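Local coordinates for USP37 protein (Homo sapiens, PDB 3U12) that forms the pleckstrin homology domain of USP37, a protein that probably acts as a cysteine protease removing ubiquitin from its conjugates, at residues A[20-25]-A[98-103]; A[40-45]-A[55-60]; A[65-70]-A[90-95]; A[71-76]-A[116-121]. All blocks are in the same frame, centred on the assembly; numbering follows the deposited sequence. Where two conformers were deposited one is given.

Contact 1. Residues A[20-25]-A[98-103]; sequences LKIHGP and LSIDKV
CD1 of I22 meets the short branch of I100, and the pair illustrates how two isoleucines with different torsions can share one small patch of core. In I22, CG1 sits between the backbone N and the carbonyl carbon (chi1 53°), and from there CD1 reaches CG2 of I100 at 3.7 Å. In I100 the longer branch takes the other course: with CG1 opposite the backbone N (chi1 -173°), its CD1 lies against the backbone of I22 and H23, 3.5 Å from the carbonyl O of I22. V103 adds a third apolar wall, its CG1 lying 4.0 Å from CB of I22 with the two side chains at roughly a right angle, while its other methyl, CG2, faces the carbonyl O of H23.

Beyond this patch the backbones take over. D101 N donates to P25 O at 2.8 Å in a nearly straight bond (164° at the hydrogen), and the CA of G24 adds a CA-H...O contact to D101 O at 3.5 Å. A water donates to both H23 O and K102 O, bridging the two carbonyls. OD1 of D101 makes a salt bridge with R87 and a hydrogen bond with S81. M111 of helix 105-119 also packs on I22. Such a corner, where the chain bends at G24 and strand 25-30 pairs antiparallel with strand 97-104, is characteristic of the closure between the first and last strands of the PH-domain barrel.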
loop_
_atom_site.group_PDB
_atom_site.type_symbol
_atom_site.label_atom_id
_atom_site.label_comp_id
_atom_site.label_asym_id
_atom_site.label_seq_id
_atom_site.Cartn_x
_atom_site.Cartn_y
_atom_site.Cartn_z
ATOM N N LEU A 20 7.489 -6.902 5.485
ATOM C CA LEU A 20 7.269 -5.519 5.090
ATOM C C LEU A 20 5.833 -5.205 5.410
ATOM O O LEU A 20 4.926 -5.685 4.719
ATOM C CB LEU A 20 7.525 -5.334 3.589
ATOM C CG LEU A 20 8.961 -5.426 3.110
ATOM C CD1 LEU A 20 9.045 -6.316 1.893
ATOM C CD2 LEU A 20 9.491 -4.045 2.780
ATOM N N LYS A 21 5.622 -4.417 6.473
ATOM C CA LYS A 21 4.280 -4.079 6.934
ATOM C C LYS A 21 4.300 -2.680 7.498
ATOM O O LYS A 21 5.169 -2.367 8.303
ATOM C CB LYS A 21 3.841 -5.085 8.016
ATOM C CG LYS A 21 2.384 -4.961 8.443
ATOM C CD LYS A 21 2.109 -5.972 9.540
ATOM C CE LYS A 21 0.656 -6.088 9.875
ATOM N NZ LYS A 21 0.475 -6.998 11.035
ATOM N N ILE A 22 3.375 -1.824 7.046
ATOM C CA ILE A 22 3.301 -0.439 7.531
ATOM C C ILE A 22 1.888 -0.153 7.993
ATOM O O ILE A 22 0.945 -0.715 7.442
ATOM C CB ILE A 22 3.826 0.586 6.491
ATOM C CG1 ILE A 22 3.136 0.409 5.116
ATOM C CG2 ILE A 22 5.397 0.501 6.373
ATOM C CD1 ILE A 22 3.321 1.620 4.201
ATOM N N HIS A 23 1.744 0.753 8.960
ATOM C CA HIS A 23 0.504 1.090 9.646
ATOM C C HIS A 23 0.101 2.555 9.532
ATOM O O HIS A 23 0.958 3.432 9.533
ATOM C CB HIS A 23 0.671 0.744 11.141
ATOM C CG HIS A 23 1.067 -0.679 11.391
ATOM N ND1 HIS A 23 0.131 -1.639 11.761
ATOM C CD2 HIS A 23 2.284 -1.265 11.303
ATOM C CE1 HIS A 23 0.808 -2.769 11.880
ATOM N NE2 HIS A 23 2.102 -2.597 11.600
ATOM N N GLY A 24 -1.214 2.803 9.522
ATOM C CA GLY A 24 -1.749 4.159 9.486
ATOM C C GLY A 24 -3.144 4.242 8.901
ATOM O O GLY A 24 -3.658 3.241 8.407
ATOM N N PRO A 25 -3.782 5.434 8.913
ATOM C CA PRO A 25 -5.091 5.557 8.256
ATOM C C PRO A 25 -4.957 5.201 6.768
ATOM O O PRO A 25 -3.998 5.611 6.104
ATOM C CB PRO A 25 -5.466 7.026 8.475
ATOM C CG PRO A 25 -4.601 7.486 9.613
ATOM C CD PRO A 25 -3.318 6.743 9.425
ATOM N N LEU A 98 -4.375 3.240 -3.738
ATOM C CA LEU A 98 -4.257 2.906 -2.322
ATOM C C LEU A 98 -3.430 3.945 -1.621
ATOM O O LEU A 98 -2.288 4.201 -2.022
ATOM C CB LEU A 98 -3.604 1.525 -2.126
ATOM C CG LEU A 98 -4.432 0.292 -2.553
ATOM C CD1 LEU A 98 -4.358 0.057 -4.054
ATOM C CD2 LEU A 98 -3.916 -0.946 -1.882
ATOM N N SER A 99 -3.984 4.520 -0.558
ATOM C CA SER A 99 -3.286 5.520 0.237
ATOM C C SER A 99 -3.158 5.101 1.690
ATOM O O SER A 99 -4.068 4.492 2.253
ATOM C CB SER A 99 -3.984 6.867 0.131
ATOM O OG SER A 99 -3.822 7.363 -1.182
ATOM N N ILE A 100 -2.009 5.413 2.283
ATOM C CA ILE A 100 -1.738 5.128 3.692
ATOM C C ILE A 100 -1.041 6.362 4.241
ATOM O O ILE A 100 -0.078 6.860 3.645
ATOM C CB ILE A 100 -1.004 3.784 3.955
ATOM C CG1 ILE A 100 -0.918 3.492 5.494
ATOM C CG2 ILE A 100 0.372 3.744 3.278
ATOM C CD1 ILE A 100 -0.551 2.035 5.901
ATOM N N ASP A 101 -1.600 6.909 5.317
ATOM C CA ASP A 101 -1.138 8.173 5.874
ATOM C C ASP A 101 -0.432 8.012 7.218
ATOM O O ASP A 101 -0.501 6.942 7.823
ATOM C CB ASP A 101 -2.349 9.118 5.999
ATOM C CG ASP A 101 -1.975 10.588 6.090
ATOM O OD1 ASP A 101 -0.903 10.963 5.569
ATOM O OD2 ASP A 101 -2.740 11.354 6.700
ATOM N N LYS A 102 0.286 9.073 7.659
ATOM C CA LYS A 102 0.973 9.154 8.950
ATOM C C LYS A 102 1.933 7.965 9.213
ATOM O O LYS A 102 2.056 7.497 10.346
ATOM C CB LYS A 102 -0.072 9.287 10.091
ATOM C CG LYS A 102 -0.917 10.556 10.008
ATOM C CD LYS A 102 -1.989 10.584 11.100
ATOM C CE LYS A 102 -2.899 11.788 11.010
ATOM N NZ LYS A 102 -2.193 13.060 11.325
ATOM N N VAL A 103 2.631 7.508 8.171
ATOM C CA VAL A 103 3.597 6.412 8.280
ATOM C C VAL A 103 4.936 6.982 8.716
ATOM O O VAL A 103 5.385 7.928 8.070
ATOM C CB VAL A 103 3.725 5.664 6.924
ATOM C CG1 VAL A 103 4.688 4.486 7.020
ATOM C CG2 VAL A 103 2.355 5.205 6.417
HETATM O O HOH W 1 1.044 5.339 11.355
#

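Contact 2. Residues A[40-45]-A[55-60]; sequences EGSFEI and VVHYNT
An extended E44 (CG opposite the backbone N, chi1 -178°) and an H57 whose CG lies beside its own backbone N (chi1 -69°) bring carboxylate and imidazole together on one face of an antiparallel hairpin. OE1 of E44 approaches the ring carbon CE1 of H57 at 3.1 Å, a contact with the C-H at the ring edge, with carboxylate and ring planes 65° apart. CG1 of V55 lies over one face of the same ring. On the other face of the sheet CE1 of F43 packs on CG2 of V56 at 3.8 Å, the two side chains pointing the same way towards L98.

Backbone bonds pair S42 with H57, S42 N to H57 O at 2.8 Å, and E44 with V55. At G41 the strands draw together, its CA only 3.1 Å from H57 O. E40 O accepts from N59 N and from a water. The F43/V56 face thus packs toward the core, while that of S42, E44 and H57, which V55 shares, is largely polar, and the E44 charge may favour a protonated H57 ring.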
loop_
_atom_site.group_PDB
_atom_site.type_symbol
_atom_site.label_atom_id
_atom_site.label_comp_id
_atom_site.label_asym_id
_atom_site.label_seq_id
_atom_site.Cartn_x
_atom_site.Cartn_y
_atom_site.Cartn_z
ATOM N N GLU A 40 -8.092 3.179 9.947
ATOM C CA GLU A 40 -6.837 2.718 10.536
ATOM C C GLU A 40 -6.571 1.257 10.159
ATOM O O GLU A 40 -7.465 0.416 10.265
ATOM C CB GLU A 40 -6.913 2.859 12.061
ATOM C CG GLU A 40 -5.574 2.706 12.768
ATOM C CD GLU A 40 -4.510 3.740 12.441
ATOM O OE1 GLU A 40 -3.321 3.352 12.385
ATOM O OE2 GLU A 40 -4.855 4.928 12.235
ATOM N N GLY A 41 -5.345 0.965 9.741
ATOM C CA GLY A 41 -4.987 -0.406 9.391
ATOM C C GLY A 41 -3.554 -0.580 8.968
ATOM O O GLY A 41 -2.704 0.205 9.356
ATOM N N SER A 42 -3.279 -1.596 8.144
ATOM C CA SER A 42 -1.931 -1.841 7.686
ATOM C C SER A 42 -1.903 -2.379 6.253
ATOM O O SER A 42 -2.905 -2.938 5.786
ATOM C CB SER A 42 -1.237 -2.822 8.637
ATOM O OG SER A 42 -1.793 -4.122 8.494
ATOM N N PHE A 43 -0.765 -2.153 5.563
ATOM C CA PHE A 43 -0.388 -2.712 4.270
ATOM C C PHE A 43 0.682 -3.758 4.612
ATOM O O PHE A 43 1.643 -3.430 5.304
ATOM C CB PHE A 43 0.251 -1.666 3.351
ATOM C CG PHE A 43 -0.683 -0.684 2.680
ATOM C CD1 PHE A 43 -2.064 -0.803 2.813
ATOM C CD2 PHE A 43 -0.182 0.347 1.893
ATOM C CE1 PHE A 43 -2.922 0.134 2.213
ATOM C CE2 PHE A 43 -1.043 1.255 1.271
ATOM C CZ PHE A 43 -2.396 1.167 1.466
ATOM N N GLU A 44 0.528 -4.990 4.138
ATOM C CA GLU A 44 1.514 -6.048 4.414
ATOM C C GLU A 44 1.871 -6.707 3.096
ATOM O O GLU A 44 0.972 -7.032 2.317
ATOM C CB GLU A 44 0.884 -7.108 5.336
ATOM C CG GLU A 44 1.812 -8.239 5.752
ATOM C CD GLU A 44 1.202 -9.254 6.702
ATOM O OE1 GLU A 44 0.023 -9.621 6.513
ATOM O OE2 GLU A 44 1.924 -9.729 7.605
ATOM N N ILE A 45 3.161 -6.979 2.879
ATOM C CA ILE A 45 3.548 -7.677 1.662
ATOM C C ILE A 45 3.399 -9.193 1.883
ATOM O O ILE A 45 3.872 -9.712 2.901
ATOM C CB ILE A 45 5.002 -7.319 1.247
ATOM C CG1 ILE A 45 5.164 -5.806 0.854
ATOM C CG2 ILE A 45 5.511 -8.244 0.124
ATOM C CD1 ILE A 45 4.204 -5.265 -0.282
ATOM N N VAL A 55 -1.674 -7.050 1.162
ATOM C CA VAL A 55 -2.864 -7.295 1.964
ATOM C C VAL A 55 -3.181 -6.035 2.753
ATOM O O VAL A 55 -2.303 -5.474 3.419
ATOM C CB VAL A 55 -2.737 -8.507 2.913
ATOM C CG1 VAL A 55 -4.068 -8.779 3.623
ATOM C CG2 VAL A 55 -2.303 -9.743 2.153
ATOM N N VAL A 56 -4.454 -5.632 2.718
ATOM C CA VAL A 56 -4.962 -4.496 3.481
ATOM C C VAL A 56 -5.761 -5.062 4.660
ATOM O O VAL A 56 -6.810 -5.674 4.462
ATOM C CB VAL A 56 -5.820 -3.547 2.602
ATOM C CG1 VAL A 56 -6.438 -2.420 3.442
ATOM C CG2 VAL A 56 -4.999 -2.981 1.437
ATOM N N HIS A 57 -5.255 -4.874 5.875
ATOM C CA HIS A 57 -5.947 -5.315 7.100
ATOM C C HIS A 57 -6.445 -4.053 7.795
ATOM O O HIS A 57 -5.707 -3.058 7.886
ATOM C CB HIS A 57 -4.968 -5.977 8.086
ATOM C CG HIS A 57 -4.413 -7.306 7.689
ATOM N ND1 HIS A 57 -3.177 -7.410 7.080
ATOM C CD2 HIS A 57 -4.839 -8.547 8.023
ATOM C CE1 HIS A 57 -2.921 -8.704 7.002
ATOM N NE2 HIS A 57 -3.908 -9.433 7.548
ATOM N N TYR A 58 -7.660 -4.095 8.311
ATOM C CA TYR A 58 -8.207 -2.979 9.069
ATOM C C TYR A 58 -8.273 -3.365 10.524
ATOM O O TYR A 58 -8.509 -4.534 10.839
ATOM C CB TYR A 58 -9.597 -2.580 8.565
ATOM C CG TYR A 58 -9.584 -2.006 7.166
ATOM C CD1 TYR A 58 -8.874 -0.842 6.873
ATOM C CD2 TYR A 58 -10.336 -2.587 6.146
ATOM C CE1 TYR A 58 -8.858 -0.312 5.587
ATOM C CE2 TYR A 58 -10.334 -2.059 4.857
ATOM C CZ TYR A 58 -9.620 -0.901 4.592
ATOM O OH TYR A 58 -9.602 -0.391 3.321
ATOM N N ASN A 59 -8.041 -2.384 11.417
ATOM C CA ASN A 59 -8.139 -2.579 12.865
ATOM C C ASN A 59 -9.531 -3.069 13.261
ATOM O O ASN A 59 -9.609 -3.933 14.116
ATOM C CB ASN A 59 -7.826 -1.286 13.628
ATOM C CG ASN A 59 -6.371 -0.923 13.689
ATOM O OD1 ASN A 59 -5.528 -1.414 12.930
ATOM N ND2 ASN A 59 -6.049 -0.027 14.599
ATOM N N THR A 60 -10.609 -2.548 12.625
ATOM C CA THR A 60 -12.004 -2.925 12.919
ATOM C C THR A 60 -12.324 -4.387 12.558
ATOM O O THR A 60 -13.321 -4.915 13.032
ATOM C CB THR A 60 -13.022 -1.972 12.260
ATOM O OG1 THR A 60 -12.596 -1.636 10.943
ATOM C CG2 THR A 60 -13.262 -0.711 13.072
HETATM O O HOH W 2 -9.988 0.203 11.413
#

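Contact 3. Residues A[65-70]-A[90-95]; sequences RIFQLS and LTLQDN. With SO4 (sulfate ion), chain D; SO4 (sulfate ion), chain C.
The hydrophobic core of the PH-domain barrel is built here by apolar side chains from segment 65-70 and strand 85-92; strands 65-68 and 85-92 are not neighbours in the sheet and meet through the interior. L92 touches both F67 and L69. Its two methyls divide the work: CD1 reaches CB of F67 at 3.8 Å and also approaches the ring at CD1, whereas CD2 turns to CD2 of L69 at 3.9 Å. F67 and L92 cross at about a right angle. CG of L92 stands beside its backbone N (chi1 -59°) and the chain then extends (chi2 179°), spreading the methyls between the two partners. L69 uses one branch for both leucines, since its CD2 also touches CD2 of L90 at 3.8 Å. Leucine thus meets leucine methyl to methyl, with L98 packing on F67 and L92 from the neighbouring strand.

Polar side chains gather at the margin. NE2 of Q68 donates to S70 O at 2.8 Å, a nearly straight bond (174°) with the acceptor in the amide plane, and the same nitrogen donates to O4 of one sulfate at 2.8 Å; the two bonds fix the rotation of the amide. NE2 of Q93 binds O4 of a second sulfate at 2.8 Å and also I73 O. Both ions probably come from the crystallisation liquor. Leucines and a phenylalanine facing one another across the interior are what the two orthogonally packed sheets of the PH fold share as their core.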
loop_
_atom_site.group_PDB
_atom_site.type_symbol
_atom_site.label_atom_id
_atom_site.label_comp_id
_atom_site.label_asym_id
_atom_site.label_seq_id
_atom_site.Cartn_x
_atom_site.Cartn_y
_atom_site.Cartn_z
ATOM N N ARG A 65 -8.561 -7.613 2.168
ATOM C CA ARG A 65 -8.558 -7.617 0.706
ATOM C C ARG A 65 -7.134 -7.628 0.220
ATOM O O ARG A 65 -6.231 -7.049 0.869
ATOM C CB ARG A 65 -9.323 -6.416 0.123
ATOM C CG ARG A 65 -10.793 -6.416 0.523
ATOM C CD ARG A 65 -11.724 -6.011 -0.600
ATOM N NE ARG A 65 -13.063 -6.570 -0.400
ATOM C CZ ARG A 65 -13.600 -7.552 -1.126
ATOM N NH1 ARG A 65 -12.926 -8.085 -2.140
ATOM N NH2 ARG A 65 -14.824 -7.988 -0.861
ATOM N N ILE A 66 -6.910 -8.269 -0.924
ATOM C CA ILE A 66 -5.583 -8.392 -1.506
ATOM C C ILE A 66 -5.519 -7.775 -2.911
ATOM O O ILE A 66 -6.436 -7.933 -3.714
ATOM C CB ILE A 66 -5.105 -9.863 -1.457
ATOM C CG1 ILE A 66 -3.717 -10.028 -2.084
ATOM C CG2 ILE A 66 -6.108 -10.850 -2.068
ATOM C CD1 ILE A 66 -3.022 -11.167 -1.602
ATOM N N PHE A 67 -4.390 -7.102 -3.197
ATOM C CA PHE A 67 -4.136 -6.410 -4.446
ATOM C C PHE A 67 -2.826 -6.948 -4.959
ATOM O O PHE A 67 -1.813 -6.910 -4.241
ATOM C CB PHE A 67 -4.021 -4.900 -4.147
ATOM C CG PHE A 67 -5.301 -4.287 -3.624
ATOM C CD1 PHE A 67 -6.155 -3.591 -4.474
ATOM C CD2 PHE A 67 -5.635 -4.372 -2.271
ATOM C CE1 PHE A 67 -7.326 -2.998 -3.984
ATOM C CE2 PHE A 67 -6.819 -3.799 -1.789
ATOM C CZ PHE A 67 -7.641 -3.097 -2.645
ATOM N N GLN A 68 -2.832 -7.450 -6.188
ATOM C CA GLN A 68 -1.615 -7.932 -6.850
ATOM C C GLN A 68 -0.663 -6.768 -7.115
ATOM O O GLN A 68 -1.120 -5.694 -7.495
ATOM C CB GLN A 68 -1.935 -8.648 -8.170
ATOM C CG GLN A 68 -0.667 -9.266 -8.783
ATOM C CD GLN A 68 -0.934 -10.188 -9.935
ATOM O OE1 GLN A 68 -1.870 -10.989 -9.912
ATOM N NE2 GLN A 68 -0.090 -10.109 -10.956
ATOM N N LEU A 69 0.658 -6.992 -6.908
ATOM C CA LEU A 69 1.702 -6.000 -7.156
ATOM C C LEU A 69 2.560 -6.374 -8.344
ATOM O O LEU A 69 2.850 -5.500 -9.146
ATOM C CB LEU A 69 2.590 -5.766 -5.922
ATOM C CG LEU A 69 1.867 -5.205 -4.698
ATOM C CD1 LEU A 69 2.847 -5.094 -3.528
ATOM C CD2 LEU A 69 1.224 -3.838 -4.996
ATOM N N SER A 70 2.963 -7.657 -8.469
ATOM C CA SER A 70 3.808 -8.132 -9.590
ATOM C C SER A 70 3.113 -7.863 -10.922
ATOM O O SER A 70 1.929 -8.219 -11.078
ATOM C CB SER A 70 4.087 -9.626 -9.460
ATOM O OG SER A 70 4.907 -9.880 -8.336
ATOM N N LEU A 90 -0.007 4.544 -3.748
ATOM C CA LEU A 90 0.248 3.474 -4.699
ATOM C C LEU A 90 -0.877 3.400 -5.720
ATOM O O LEU A 90 -2.017 3.119 -5.350
ATOM C CB LEU A 90 0.326 2.150 -3.918
ATOM C CG LEU A 90 0.460 0.842 -4.709
ATOM C CD1 LEU A 90 1.751 0.794 -5.516
ATOM C CD2 LEU A 90 0.373 -0.359 -3.774
ATOM N N THR A 91 -0.540 3.603 -7.001
ATOM C CA THR A 91 -1.480 3.430 -8.100
ATOM C C THR A 91 -1.118 2.125 -8.803
ATOM O O THR A 91 0.049 1.894 -9.139
ATOM C CB THR A 91 -1.491 4.627 -9.051
ATOM O OG1 THR A 91 -1.573 5.835 -8.297
ATOM C CG2 THR A 91 -2.630 4.560 -10.073
ATOM N N LEU A 92 -2.120 1.286 -9.041
ATOM C CA LEU A 92 -1.949 0.023 -9.756
ATOM C C LEU A 92 -2.303 0.189 -11.228
ATOM O O LEU A 92 -2.920 1.184 -11.570
ATOM C CB LEU A 92 -2.796 -1.086 -9.090
ATOM C CG LEU A 92 -2.457 -1.354 -7.598
ATOM C CD1 LEU A 92 -3.365 -2.448 -7.008
ATOM C CD2 LEU A 92 -0.969 -1.662 -7.414
ATOM N N GLN A 93 -1.919 -0.777 -12.097
ATOM C CA GLN A 93 -2.156 -0.727 -13.545
ATOM C C GLN A 93 -3.648 -0.825 -13.895
ATOM O O GLN A 93 -4.057 -0.358 -14.966
ATOM C CB GLN A 93 -1.313 -1.780 -14.300
ATOM C CG GLN A 93 0.184 -1.404 -14.342
ATOM C CD GLN A 93 1.110 -2.368 -15.064
ATOM O OE1 GLN A 93 0.738 -3.057 -16.025
ATOM N NE2 GLN A 93 2.388 -2.351 -14.680
ATOM N N ASP A 94 -4.464 -1.364 -12.976
ATOM C CA ASP A 94 -5.907 -1.433 -13.177
ATOM C C ASP A 94 -6.599 -0.154 -12.635
ATOM O O ASP A 94 -7.827 -0.090 -12.584
ATOM C CB ASP A 94 -6.485 -2.715 -12.570
ATOM C CG ASP A 94 -6.625 -2.696 -11.068
ATOM O OD1 ASP A 94 -5.809 -2.019 -10.401
ATOM O OD2 ASP A 94 -7.509 -3.415 -10.549
ATOM N N ASN A 95 -5.791 0.852 -12.230
ATOM C CA ASN A 95 -6.204 2.180 -11.752
ATOM C C ASN A 95 -6.641 2.214 -10.290
ATOM O O ASN A 95 -7.044 3.281 -9.815
ATOM C CB ASN A 95 -7.275 2.827 -12.668
ATOM C CG ASN A 95 -6.730 3.200 -14.018
ATOM O OD1 ASN A 95 -5.613 3.701 -14.141
ATOM N ND2 ASN A 95 -7.506 2.959 -15.065
HETATM S S SO4 D . 0.376 -12.112 -13.778
HETATM O O1 SO4 D . 0.870 -12.262 -15.155
HETATM O O2 SO4 D . -0.541 -13.215 -13.450
HETATM O O3 SO4 D . 1.522 -12.139 -12.849
HETATM O O4 SO4 D . -0.333 -10.829 -13.665
HETATM S S SO4 C . 5.061 -4.957 -16.442
HETATM O O1 SO4 C . 5.781 -4.509 -17.645
HETATM O O2 SO4 C . 3.949 -5.832 -16.839
HETATM O O3 SO4 C . 5.989 -5.690 -15.575
HETATM O O4 SO4 C . 4.539 -3.787 -15.715
#

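Contact 4. Residues A[71-76]-A[116-121]; sequences HNIKNV and DAVHQN. With SO4 (sulfate ion), chain C.
O3 of a bound sulfate is gripped from both segments: ND1 of H71 donates to it at 2.7 Å, with the oxygen at the ring edge and near its plane, and ND2 of N121 adds a long bond of 3.2 Å, although OD1 of that amide also lies 3.1 Å from O3. A water ties the same two residues together, accepting from H71 N while donating to V118 O (2.6 Å) and to N121 OD1.

Deeper in, I73 carries the apolar packing. Its CG1 lies beside the backbone N (chi1 -65°) and CD1 extends to CG1 of V118 at 3.8 Å, crossing it at about a right angle; CG2 rests against CB of H119 at 3.8 Å. The H119 ring stands edge-on to I73 O, ND1 2.8 Å away. N121, with positive phi, completes a Schellman motif that ends helix 105-119. The helix end thus lies against the start of strand 73-80, where K74 and N75 form a classic beta bulge opposite T91 of strand 85-92.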
loop_
_atom_site.group_PDB
_atom_site.type_symbol
_atom_site.label_atom_id
_atom_site.label_comp_id
_atom_site.label_asym_id
_atom_site.label_seq_id
_atom_site.Cartn_x
_atom_site.Cartn_y
_atom_site.Cartn_z
ATOM N N HIS A 71 3.820 -7.146 -11.833
ATOM C CA HIS A 71 3.340 -6.712 -13.156
ATOM C C HIS A 71 2.019 -5.929 -13.016
ATOM O O HIS A 71 1.168 -6.045 -13.898
ATOM C CB HIS A 71 3.123 -7.933 -14.112
ATOM C CG HIS A 71 4.346 -8.773 -14.316
ATOM N ND1 HIS A 71 5.422 -8.316 -15.050
ATOM C CD2 HIS A 71 4.617 -10.021 -13.873
ATOM C CE1 HIS A 71 6.314 -9.294 -15.035
ATOM N NE2 HIS A 71 5.877 -10.338 -14.333
ATOM N N ASN A 72 1.825 -5.192 -11.890
ATOM C CA ASN A 72 0.569 -4.473 -11.632
ATOM C C ASN A 72 0.772 -3.097 -10.966
ATOM O O ASN A 72 -0.205 -2.441 -10.627
ATOM C CB ASN A 72 -0.407 -5.347 -10.802
ATOM C CG ASN A 72 -1.862 -4.898 -10.860
ATOM O OD1 ASN A 72 -2.329 -4.381 -11.867
ATOM N ND2 ASN A 72 -2.619 -5.077 -9.778
ATOM N N ILE A 73 2.010 -2.637 -10.817
ATOM C CA ILE A 73 2.284 -1.323 -10.225
ATOM C C ILE A 73 2.422 -0.294 -11.350
ATOM O O ILE A 73 3.168 -0.519 -12.315
ATOM C CB ILE A 73 3.552 -1.324 -9.318
ATOM C CG1 ILE A 73 3.356 -2.230 -8.072
ATOM C CG2 ILE A 73 3.931 0.107 -8.889
ATOM C CD1 ILE A 73 4.709 -2.417 -7.230
ATOM N N LYS A 74 1.690 0.818 -11.221
ATOM C CA LYS A 74 1.729 1.915 -12.177
ATOM C C LYS A 74 2.678 2.969 -11.627
ATOM O O LYS A 74 3.652 3.317 -12.300
ATOM C CB LYS A 74 0.323 2.493 -12.416
ATOM C CG LYS A 74 0.245 3.324 -13.705
ATOM C CD LYS A 74 -0.923 4.288 -13.714
ATOM C CE LYS A 74 -2.157 3.728 -14.376
ATOM N NZ LYS A 74 -3.137 4.806 -14.673
ATOM N N ASN A 75 2.418 3.465 -10.398
ATOM C CA ASN A 75 3.292 4.467 -9.765
ATOM C C ASN A 75 3.183 4.453 -8.238
ATOM O O ASN A 75 2.224 3.908 -7.660
ATOM C CB ASN A 75 3.076 5.884 -10.337
ATOM C CG ASN A 75 1.671 6.413 -10.301
ATOM O OD1 ASN A 75 1.108 6.676 -9.239
ATOM N ND2 ASN A 75 1.119 6.688 -11.474
ATOM N N VAL A 76 4.220 4.969 -7.594
ATOM C CA VAL A 76 4.340 5.094 -6.140
ATOM C C VAL A 76 4.847 6.495 -5.816
ATOM O O VAL A 76 5.894 6.916 -6.318
ATOM C CB VAL A 76 5.208 4.001 -5.444
ATOM C CG1 VAL A 76 4.960 4.001 -3.938
ATOM C CG2 VAL A 76 4.952 2.613 -6.019
ATOM N N ASP A 116 9.123 0.011 -5.752
ATOM C CA ASP A 116 9.860 0.399 -6.955
ATOM C C ASP A 116 10.589 -0.827 -7.555
ATOM O O ASP A 116 10.511 -1.042 -8.770
ATOM C CB ASP A 116 10.849 1.538 -6.644
ATOM C CG ASP A 116 11.469 2.187 -7.873
ATOM O OD1 ASP A 116 10.879 2.059 -8.983
ATOM O OD2 ASP A 116 12.511 2.864 -7.723
ATOM N N ALA A 117 11.277 -1.629 -6.700
ATOM C CA ALA A 117 11.973 -2.848 -7.133
ATOM C C ALA A 117 10.969 -3.887 -7.771
ATOM O O ALA A 117 11.269 -4.459 -8.812
ATOM C CB ALA A 117 12.719 -3.462 -5.965
ATOM N N VAL A 118 9.761 -4.047 -7.196
ATOM C CA VAL A 118 8.716 -4.940 -7.754
ATOM C C VAL A 118 8.283 -4.414 -9.134
ATOM O O VAL A 118 8.214 -5.175 -10.105
ATOM C CB VAL A 118 7.503 -5.045 -6.801
ATOM C CG1 VAL A 118 6.342 -5.807 -7.456
ATOM C CG2 VAL A 118 7.905 -5.705 -5.496
ATOM N N HIS A 119 8.025 -3.094 -9.216
ATOM C CA HIS A 119 7.607 -2.404 -10.427
ATOM C C HIS A 119 8.627 -2.632 -11.560
ATOM O O HIS A 119 8.227 -2.810 -12.714
ATOM C CB HIS A 119 7.408 -0.909 -10.118
ATOM C CG HIS A 119 7.051 -0.055 -11.300
ATOM N ND1 HIS A 119 5.944 -0.317 -12.077
ATOM C CD2 HIS A 119 7.657 1.055 -11.772
ATOM C CE1 HIS A 119 5.922 0.615 -13.013
ATOM N NE2 HIS A 119 6.919 1.475 -12.862
ATOM N N GLN A 120 9.932 -2.703 -11.201
ATOM C CA GLN A 120 11.038 -2.944 -12.123
ATOM C C GLN A 120 11.348 -4.449 -12.316
ATOM O O GLN A 120 12.368 -4.778 -12.912
ATOM C CB GLN A 120 12.284 -2.192 -11.651
ATOM C CG GLN A 120 12.169 -0.688 -11.830
ATOM C CD GLN A 120 13.448 -0.014 -11.428
ATOM O OE1 GLN A 120 14.540 -0.398 -11.848
ATOM N NE2 GLN A 120 13.335 1.030 -10.635
ATOM N N ASN A 121 10.449 -5.351 -11.840
ATOM C CA ASN A 121 10.536 -6.817 -11.979
ATOM C C ASN A 121 11.825 -7.398 -11.345
ATOM O O ASN A 121 12.599 -8.090 -12.005
ATOM C CB ASN A 121 10.359 -7.244 -13.465
ATOM C CG ASN A 121 9.061 -6.760 -14.102
ATOM O OD1 ASN A 121 8.003 -6.728 -13.481
ATOM N ND2 ASN A 121 9.096 -6.398 -15.373
HETATM S S SO4 C . 5.061 -4.957 -16.442
HETATM O O1 SO4 C . 5.781 -4.509 -17.645
HETATM O O2 SO4 C . 3.949 -5.832 -16.839
HETATM O O3 SO4 C . 5.989 -5.690 -15.575
HETATM O O4 SO4 C . 4.539 -3.787 -15.715
HETATM O O HOH W 3 6.491 -6.506 -11.447
#

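From the N terminus, contact 1 closes the longest loop of the four, joining 20-25 to 98-103 with 72 residues between them. Contact 2, the hairpin of 40-45 with 55-60, is nested inside it and shares its sheet through strands 21-23 and 39-48. Contact 3 (65-70 with 90-95) follows contact 2 in series, also nested within contact 1, and touches it through L98. Contact 4 (71-76 with 116-121) opens inside contact 3 and closes after contact 1, so it crosses both, bringing the C-terminal helix back to the sheet. Contacts 3 and 4 meet at N72 with Q93 and share one sulfate. Together they tie both halves of the barrel to helix 105-119.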